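Local coordinates for transcriptional activator, putative (Pyrococcus furiosus, PDB 1RTW), which is a putative transcriptional activator of the all-helical TENA/THI-4/PQQC family, whose precise role is not established, at residues F22-A27 with W136-E141; K130-A135 with N154-Q159. All coordinates share one frame; numbering follows the deposited sequence.

Interaction 1. Residues F22-A27 with W136-E141; sequences FLIEMA and WKWVRE
L23 and V139 form the dense middle of this helix-helix contact. Their side chains cross at about a right angle, with CD2 of L23 3.7 Å from CG2 of V139 and CB of L23 resting on the same methyl. The other branch of V139, CG1, is turned to M26 and lies 4.2 Å from its CB. Beyond it M26, a selenomethionine, bends at both chi2 and chi3, a curl that brings its terminal CE to the edge of the W136 indole, 3.9 Å from CZ3 of W136. W136 leaves its helix pointing away from 22-27, yet its six-membered ring swings back far enough for CH2 to meet the edge of the F22 ring. This side of the contact is wholly buried and apolar.

The other flank is closer to solvent, W138 and I24 being only partly buried. There W138, its CG anti to the backbone N (chi1 -174°), lays its indole along helix 22-27: CZ3 of W138 sits 3.5 Å from the carbonyl O of L23, which meets the ring at its edge, and 3.8 Å from CB of A27. The same oxygen accepts the helical bond from A27 N. I24 is the loose member, merely brushing the far end of this indole with CG1, 4.3 Å from CH2 of W138.

The axes of the two segments run roughly parallel, approach to 8.9 Å and cross at -33°. I153 of helix 150-157 packs on M26, W136 and V139, W39 of helix 33-60 meets the F22 ring, and short helix 21-28 lies against the C-terminal part of helix 118-142.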
# COMPACT_ATOMS: atom_id res chain seq x y z
N PHE B 22 -1.83 -35.54 5.92
CA PHE B 22 -3.05 -35.24 5.17
C PHE B 22 -3.04 -35.82 3.76
O PHE B 22 -4.07 -36.30 3.28
CB PHE B 22 -3.26 -33.72 5.11
CG PHE B 22 -4.58 -33.31 4.50
CD1 PHE B 22 -4.68 -33.04 3.14
CD2 PHE B 22 -5.70 -33.16 5.31
CE1 PHE B 22 -5.89 -32.63 2.59
CE2 PHE B 22 -6.92 -32.75 4.77
CZ PHE B 22 -7.01 -32.48 3.41
N LEU B 23 -1.88 -35.78 3.10
CA LEU B 23 -1.74 -36.30 1.74
C LEU B 23 -1.79 -37.82 1.69
O LEU B 23 -2.29 -38.39 0.72
CB LEU B 23 -0.46 -35.77 1.09
CG LEU B 23 -0.31 -34.24 1.06
CD1 LEU B 23 0.96 -33.86 0.32
CD2 LEU B 23 -1.50 -33.57 0.41
N ILE B 24 -1.26 -38.48 2.72
CA ILE B 24 -1.26 -39.94 2.79
C ILE B 24 -2.70 -40.41 2.90
O ILE B 24 -3.10 -41.40 2.26
CB ILE B 24 -0.52 -40.45 4.03
CG1 ILE B 24 0.97 -40.10 3.95
CG2 ILE B 24 -0.70 -41.96 4.18
CD1 ILE B 24 1.73 -40.42 5.23
N GLU B 25 -3.49 -39.70 3.69
CA GLU B 25 -4.87 -40.07 3.90
C GLU B 25 -5.73 -39.80 2.68
O GLU B 25 -6.66 -40.55 2.40
CB GLU B 25 -5.42 -39.39 5.15
CG GLU B 25 -4.67 -39.79 6.40
CD GLU B 25 -5.26 -39.24 7.68
OE1 GLU B 25 -6.23 -38.45 7.63
OE2 GLU B 25 -4.74 -39.61 8.75
N MSE B 26 -5.40 -38.75 1.94
CA MSE B 26 -6.12 -38.43 0.72
C MSE B 26 -5.85 -39.55 -0.29
O MSE B 26 -6.77 -40.05 -0.95
CB MSE B 26 -5.62 -37.10 0.13
CG MSE B 26 -6.08 -35.85 0.84
SE MSE B 26 -7.91 -35.34 0.46
CE MSE B 26 -7.94 -35.68 -1.42
N ALA B 27 -4.59 -39.97 -0.35
CA ALA B 27 -4.13 -41.02 -1.26
C ALA B 27 -4.65 -42.41 -0.95
O ALA B 27 -4.91 -43.19 -1.87
CB ALA B 27 -2.60 -41.03 -1.33
N TRP B 136 -0.11 -32.12 -4.50
CA TRP B 136 -1.22 -32.74 -5.18
C TRP B 136 -0.75 -33.69 -6.28
O TRP B 136 -1.46 -34.62 -6.65
CB TRP B 136 -2.19 -31.68 -5.69
CG TRP B 136 -2.83 -30.97 -4.54
CD1 TRP B 136 -2.48 -29.75 -4.02
CD2 TRP B 136 -3.87 -31.48 -3.69
NE1 TRP B 136 -3.22 -29.48 -2.90
CE2 TRP B 136 -4.08 -30.51 -2.68
CE3 TRP B 136 -4.63 -32.65 -3.68
CZ2 TRP B 136 -5.02 -30.70 -1.66
CZ3 TRP B 136 -5.56 -32.83 -2.67
CH2 TRP B 136 -5.75 -31.86 -1.68
N LYS B 137 0.47 -33.49 -6.76
CA LYS B 137 1.03 -34.36 -7.77
C LYS B 137 1.36 -35.67 -7.05
O LYS B 137 1.11 -36.76 -7.57
CB LYS B 137 2.30 -33.75 -8.38
CG LYS B 137 2.65 -34.29 -9.76
CD LYS B 137 3.65 -33.40 -10.48
CE LYS B 137 4.97 -33.29 -9.73
NZ LYS B 137 5.94 -32.40 -10.43
N TRP B 138 1.88 -35.55 -5.83
CA TRP B 138 2.21 -36.72 -5.02
C TRP B 138 0.94 -37.52 -4.79
O TRP B 138 0.94 -38.74 -4.90
CB TRP B 138 2.80 -36.31 -3.67
CG TRP B 138 3.28 -37.49 -2.86
CD1 TRP B 138 4.54 -38.00 -2.83
CD2 TRP B 138 2.49 -38.33 -2.00
NE1 TRP B 138 4.59 -39.11 -2.02
CE2 TRP B 138 3.35 -39.33 -1.50
CE3 TRP B 138 1.15 -38.33 -1.62
CZ2 TRP B 138 2.90 -40.33 -0.62
CZ3 TRP B 138 0.70 -39.33 -0.75
CH2 TRP B 138 1.58 -40.31 -0.26
N VAL B 139 -0.13 -36.82 -4.45
CA VAL B 139 -1.41 -37.46 -4.20
C VAL B 139 -1.92 -38.21 -5.43
O VAL B 139 -2.35 -39.36 -5.32
CB VAL B 139 -2.46 -36.45 -3.71
CG1 VAL B 139 -3.83 -37.10 -3.64
CG2 VAL B 139 -2.08 -35.94 -2.33
N ARG B 140 -1.85 -37.59 -6.60
CA ARG B 140 -2.31 -38.23 -7.83
C ARG B 140 -1.51 -39.50 -8.12
O ARG B 140 -2.05 -40.49 -8.62
CB ARG B 140 -2.21 -37.29 -9.02
CG ARG B 140 -2.70 -37.90 -10.33
CD ARG B 140 -2.37 -37.04 -11.54
NE ARG B 140 -0.93 -36.79 -11.66
CZ ARG B 140 -0.39 -35.85 -12.43
NH1 ARG B 140 -1.16 -35.06 -13.17
NH2 ARG B 140 0.93 -35.69 -12.46
N GLU B 141 -0.23 -39.47 -7.76
CA GLU B 141 0.68 -40.57 -8.00
C GLU B 141 0.69 -41.67 -6.95
O GLU B 141 1.36 -42.68 -7.12
CB GLU B 141 2.09 -40.02 -8.20
CG GLU B 141 2.20 -39.15 -9.45
CD GLU B 141 3.48 -38.32 -9.51
OE1 GLU B 141 4.30 -38.38 -8.57
OE2 GLU B 141 3.65 -37.59 -10.51

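Interaction 2. Residues K130-A135 with N154-Q159; sequences KAYYEA and NHWSSQ
Y132 drives the edge of its phenol ring into one face of the W156 indole, a T-shaped pair with the centroids of the Y132 ring and the six-membered ring of W156 4.8 Å apart and planes at 76°. CD1 of Y132 stands over the centre of the indole, 3.6 Å from CE2 of W156, while CE1 reaches above the six-membered ring toward CZ2 and CH2. The two side chains lie side by side and point the same way. Y133 supplies the second half of the contact, this time against backbone. With CG anti to its N (chi1 179°), the ring extends past the end of helix 150-157, and its edge faces the carbonyl O of W156, 3.2 Å from CD1 of Y133. The same oxygen receives a nearly straight CA-H...O contact, 3.5 Å from CA of Y133. Farther along the ring, CE1 touches the carbonyl oxygens of S157 and S158.

Around this shell, H155 folds over the indole face opposite Y132, with ND1 offset toward the rim. The indole is thus held between two side chains, and its NE1 donates to OE2 of E79, which should fix its rotation. Y132 has a similar tether, its OH being hydrogen-bonded to NE1 of W39. The turn carrying the oxygens that Y133 meets is fastened by S158, whose OG donates to the carbonyl O of H155, 3.0 Å away, and also caps F161 N at the start of the next helix. A phosphate ion lies about 4 Å from the W156 side chain.

The contact joins helix 118-142 to the end of helix 150-157, with helices 33-60 and 66-89 closing around W156 and helix 11-15 packing on K130, A131 and E134.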
# COMPACT_ATOMS: atom_id res chain seq x y z
N LYS B 130 4.12 -23.71 -6.50
CA LYS B 130 4.99 -24.86 -6.70
C LYS B 130 4.78 -25.88 -5.59
O LYS B 130 4.78 -27.10 -5.83
CB LYS B 130 6.44 -24.40 -6.77
CG LYS B 130 7.47 -25.50 -6.85
CD LYS B 130 7.38 -26.26 -8.15
CE LYS B 130 8.50 -27.28 -8.24
NZ LYS B 130 8.33 -28.15 -9.43
N ALA B 131 4.55 -25.40 -4.37
CA ALA B 131 4.31 -26.29 -3.23
C ALA B 131 3.06 -27.13 -3.45
O ALA B 131 3.08 -28.34 -3.25
CB ALA B 131 4.17 -25.49 -1.96
N TYR B 132 1.97 -26.48 -3.88
CA TYR B 132 0.72 -27.19 -4.10
C TYR B 132 0.76 -28.12 -5.30
O TYR B 132 0.13 -29.18 -5.29
CB TYR B 132 -0.45 -26.21 -4.20
CG TYR B 132 -1.37 -26.28 -3.02
CD1 TYR B 132 -2.75 -26.15 -3.17
CD2 TYR B 132 -0.87 -26.51 -1.73
CE1 TYR B 132 -3.61 -26.26 -2.07
CE2 TYR B 132 -1.73 -26.62 -0.63
CZ TYR B 132 -3.09 -26.50 -0.80
OH TYR B 132 -3.93 -26.60 0.29
N TYR B 133 1.53 -27.73 -6.31
CA TYR B 133 1.67 -28.54 -7.50
C TYR B 133 2.32 -29.87 -7.11
O TYR B 133 1.83 -30.94 -7.48
CB TYR B 133 2.51 -27.82 -8.56
CG TYR B 133 2.73 -28.61 -9.83
CD1 TYR B 133 1.68 -29.24 -10.49
CD2 TYR B 133 4.01 -28.73 -10.37
CE1 TYR B 133 1.89 -29.97 -11.66
CE2 TYR B 133 4.24 -29.46 -11.54
CZ TYR B 133 3.18 -30.08 -12.18
OH TYR B 133 3.42 -30.79 -13.34
N GLU B 134 3.39 -29.80 -6.33
CA GLU B 134 4.09 -31.00 -5.88
C GLU B 134 3.26 -31.89 -4.96
O GLU B 134 3.19 -33.11 -5.16
CB GLU B 134 5.41 -30.62 -5.19
CG GLU B 134 6.45 -30.03 -6.13
CD GLU B 134 6.82 -30.96 -7.27
OE1 GLU B 134 6.93 -32.19 -7.03
OE2 GLU B 134 7.02 -30.48 -8.40
N ALA B 135 2.60 -31.29 -3.97
CA ALA B 135 1.78 -32.03 -3.00
C ALA B 135 0.65 -32.80 -3.66
O ALA B 135 0.48 -33.99 -3.41
CB ALA B 135 1.23 -31.09 -1.95
N ASN B 154 -7.06 -33.31 -9.21
CA ASN B 154 -6.84 -33.06 -10.63
C ASN B 154 -6.45 -31.62 -10.93
O ASN B 154 -5.53 -31.40 -11.70
CB ASN B 154 -8.09 -33.41 -11.45
CG ASN B 154 -8.29 -34.92 -11.59
OD1 ASN B 154 -7.34 -35.71 -11.51
ND2 ASN B 154 -9.55 -35.32 -11.82
N HIS B 155 -7.14 -30.66 -10.34
CA HIS B 155 -6.83 -29.26 -10.61
C HIS B 155 -5.39 -28.87 -10.29
O HIS B 155 -4.70 -28.32 -11.14
CB HIS B 155 -7.80 -28.31 -9.90
CG HIS B 155 -7.44 -26.87 -10.06
ND1 HIS B 155 -6.93 -26.11 -9.02
CD2 HIS B 155 -7.39 -26.08 -11.15
CE1 HIS B 155 -6.58 -24.92 -9.48
NE2 HIS B 155 -6.85 -24.87 -10.77
N TRP B 156 -4.92 -29.20 -9.09
CA TRP B 156 -3.56 -28.83 -8.71
C TRP B 156 -2.44 -29.69 -9.27
O TRP B 156 -1.26 -29.29 -9.23
CB TRP B 156 -3.45 -28.69 -7.20
CG TRP B 156 -4.09 -27.44 -6.71
CD1 TRP B 156 -3.85 -26.17 -7.14
CD2 TRP B 156 -5.08 -27.33 -5.69
NE1 TRP B 156 -4.62 -25.27 -6.44
CE2 TRP B 156 -5.40 -25.97 -5.54
CE3 TRP B 156 -5.73 -28.26 -4.87
CZ2 TRP B 156 -6.32 -25.50 -4.61
CZ3 TRP B 156 -6.65 -27.81 -3.95
CH2 TRP B 156 -6.95 -26.44 -3.83
N SER B 157 -2.79 -30.86 -9.79
CA SER B 157 -1.81 -31.77 -10.38
C SER B 157 -1.89 -31.78 -11.91
O SER B 157 -1.04 -32.37 -12.57
CB SER B 157 -2.02 -33.20 -9.85
OG SER B 157 -3.23 -33.75 -10.32
N SER B 158 -2.89 -31.10 -12.46
CA SER B 158 -3.09 -31.05 -13.91
C SER B 158 -1.92 -30.45 -14.68
O SER B 158 -1.11 -29.70 -14.14
CB SER B 158 -4.37 -30.28 -14.26
OG SER B 158 -4.22 -28.88 -14.04
N GLN B 159 -1.85 -30.79 -15.97
CA GLN B 159 -0.81 -30.29 -16.86
C GLN B 159 -0.95 -28.77 -16.97
O GLN B 159 0.04 -28.05 -17.04
CB GLN B 159 -0.94 -30.93 -18.25
CG GLN B 159 0.16 -30.56 -19.24
CD GLN B 159 1.52 -31.14 -18.88
OE1 GLN B 159 1.66 -31.88 -17.90
NE2 GLN B 159 2.53 -30.82 -19.68

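How the interactions relate
The two interactions share helix 118-142, which gives 130-135 to interaction 2 and the following turns, 136-141, to interaction 1. Their centres lie about 10 Å apart on the same side of the chain's centre, interaction 2 being the deeper. Along the chain the order is 22-27, 130-135, 136-141, 154-159, so the segments alternate. They also touch directly: W136 NE1 is 3.4 Å from W156 CE3, and L23 CD1 lies 3.6 Å from A135 CB. One long helix thus receives an early short helix and the later helix 150-157, bringing helix 21-28 together with segments from residues 130 to 159 in a continuous, tryptophan-rich core of this all-helical family fold.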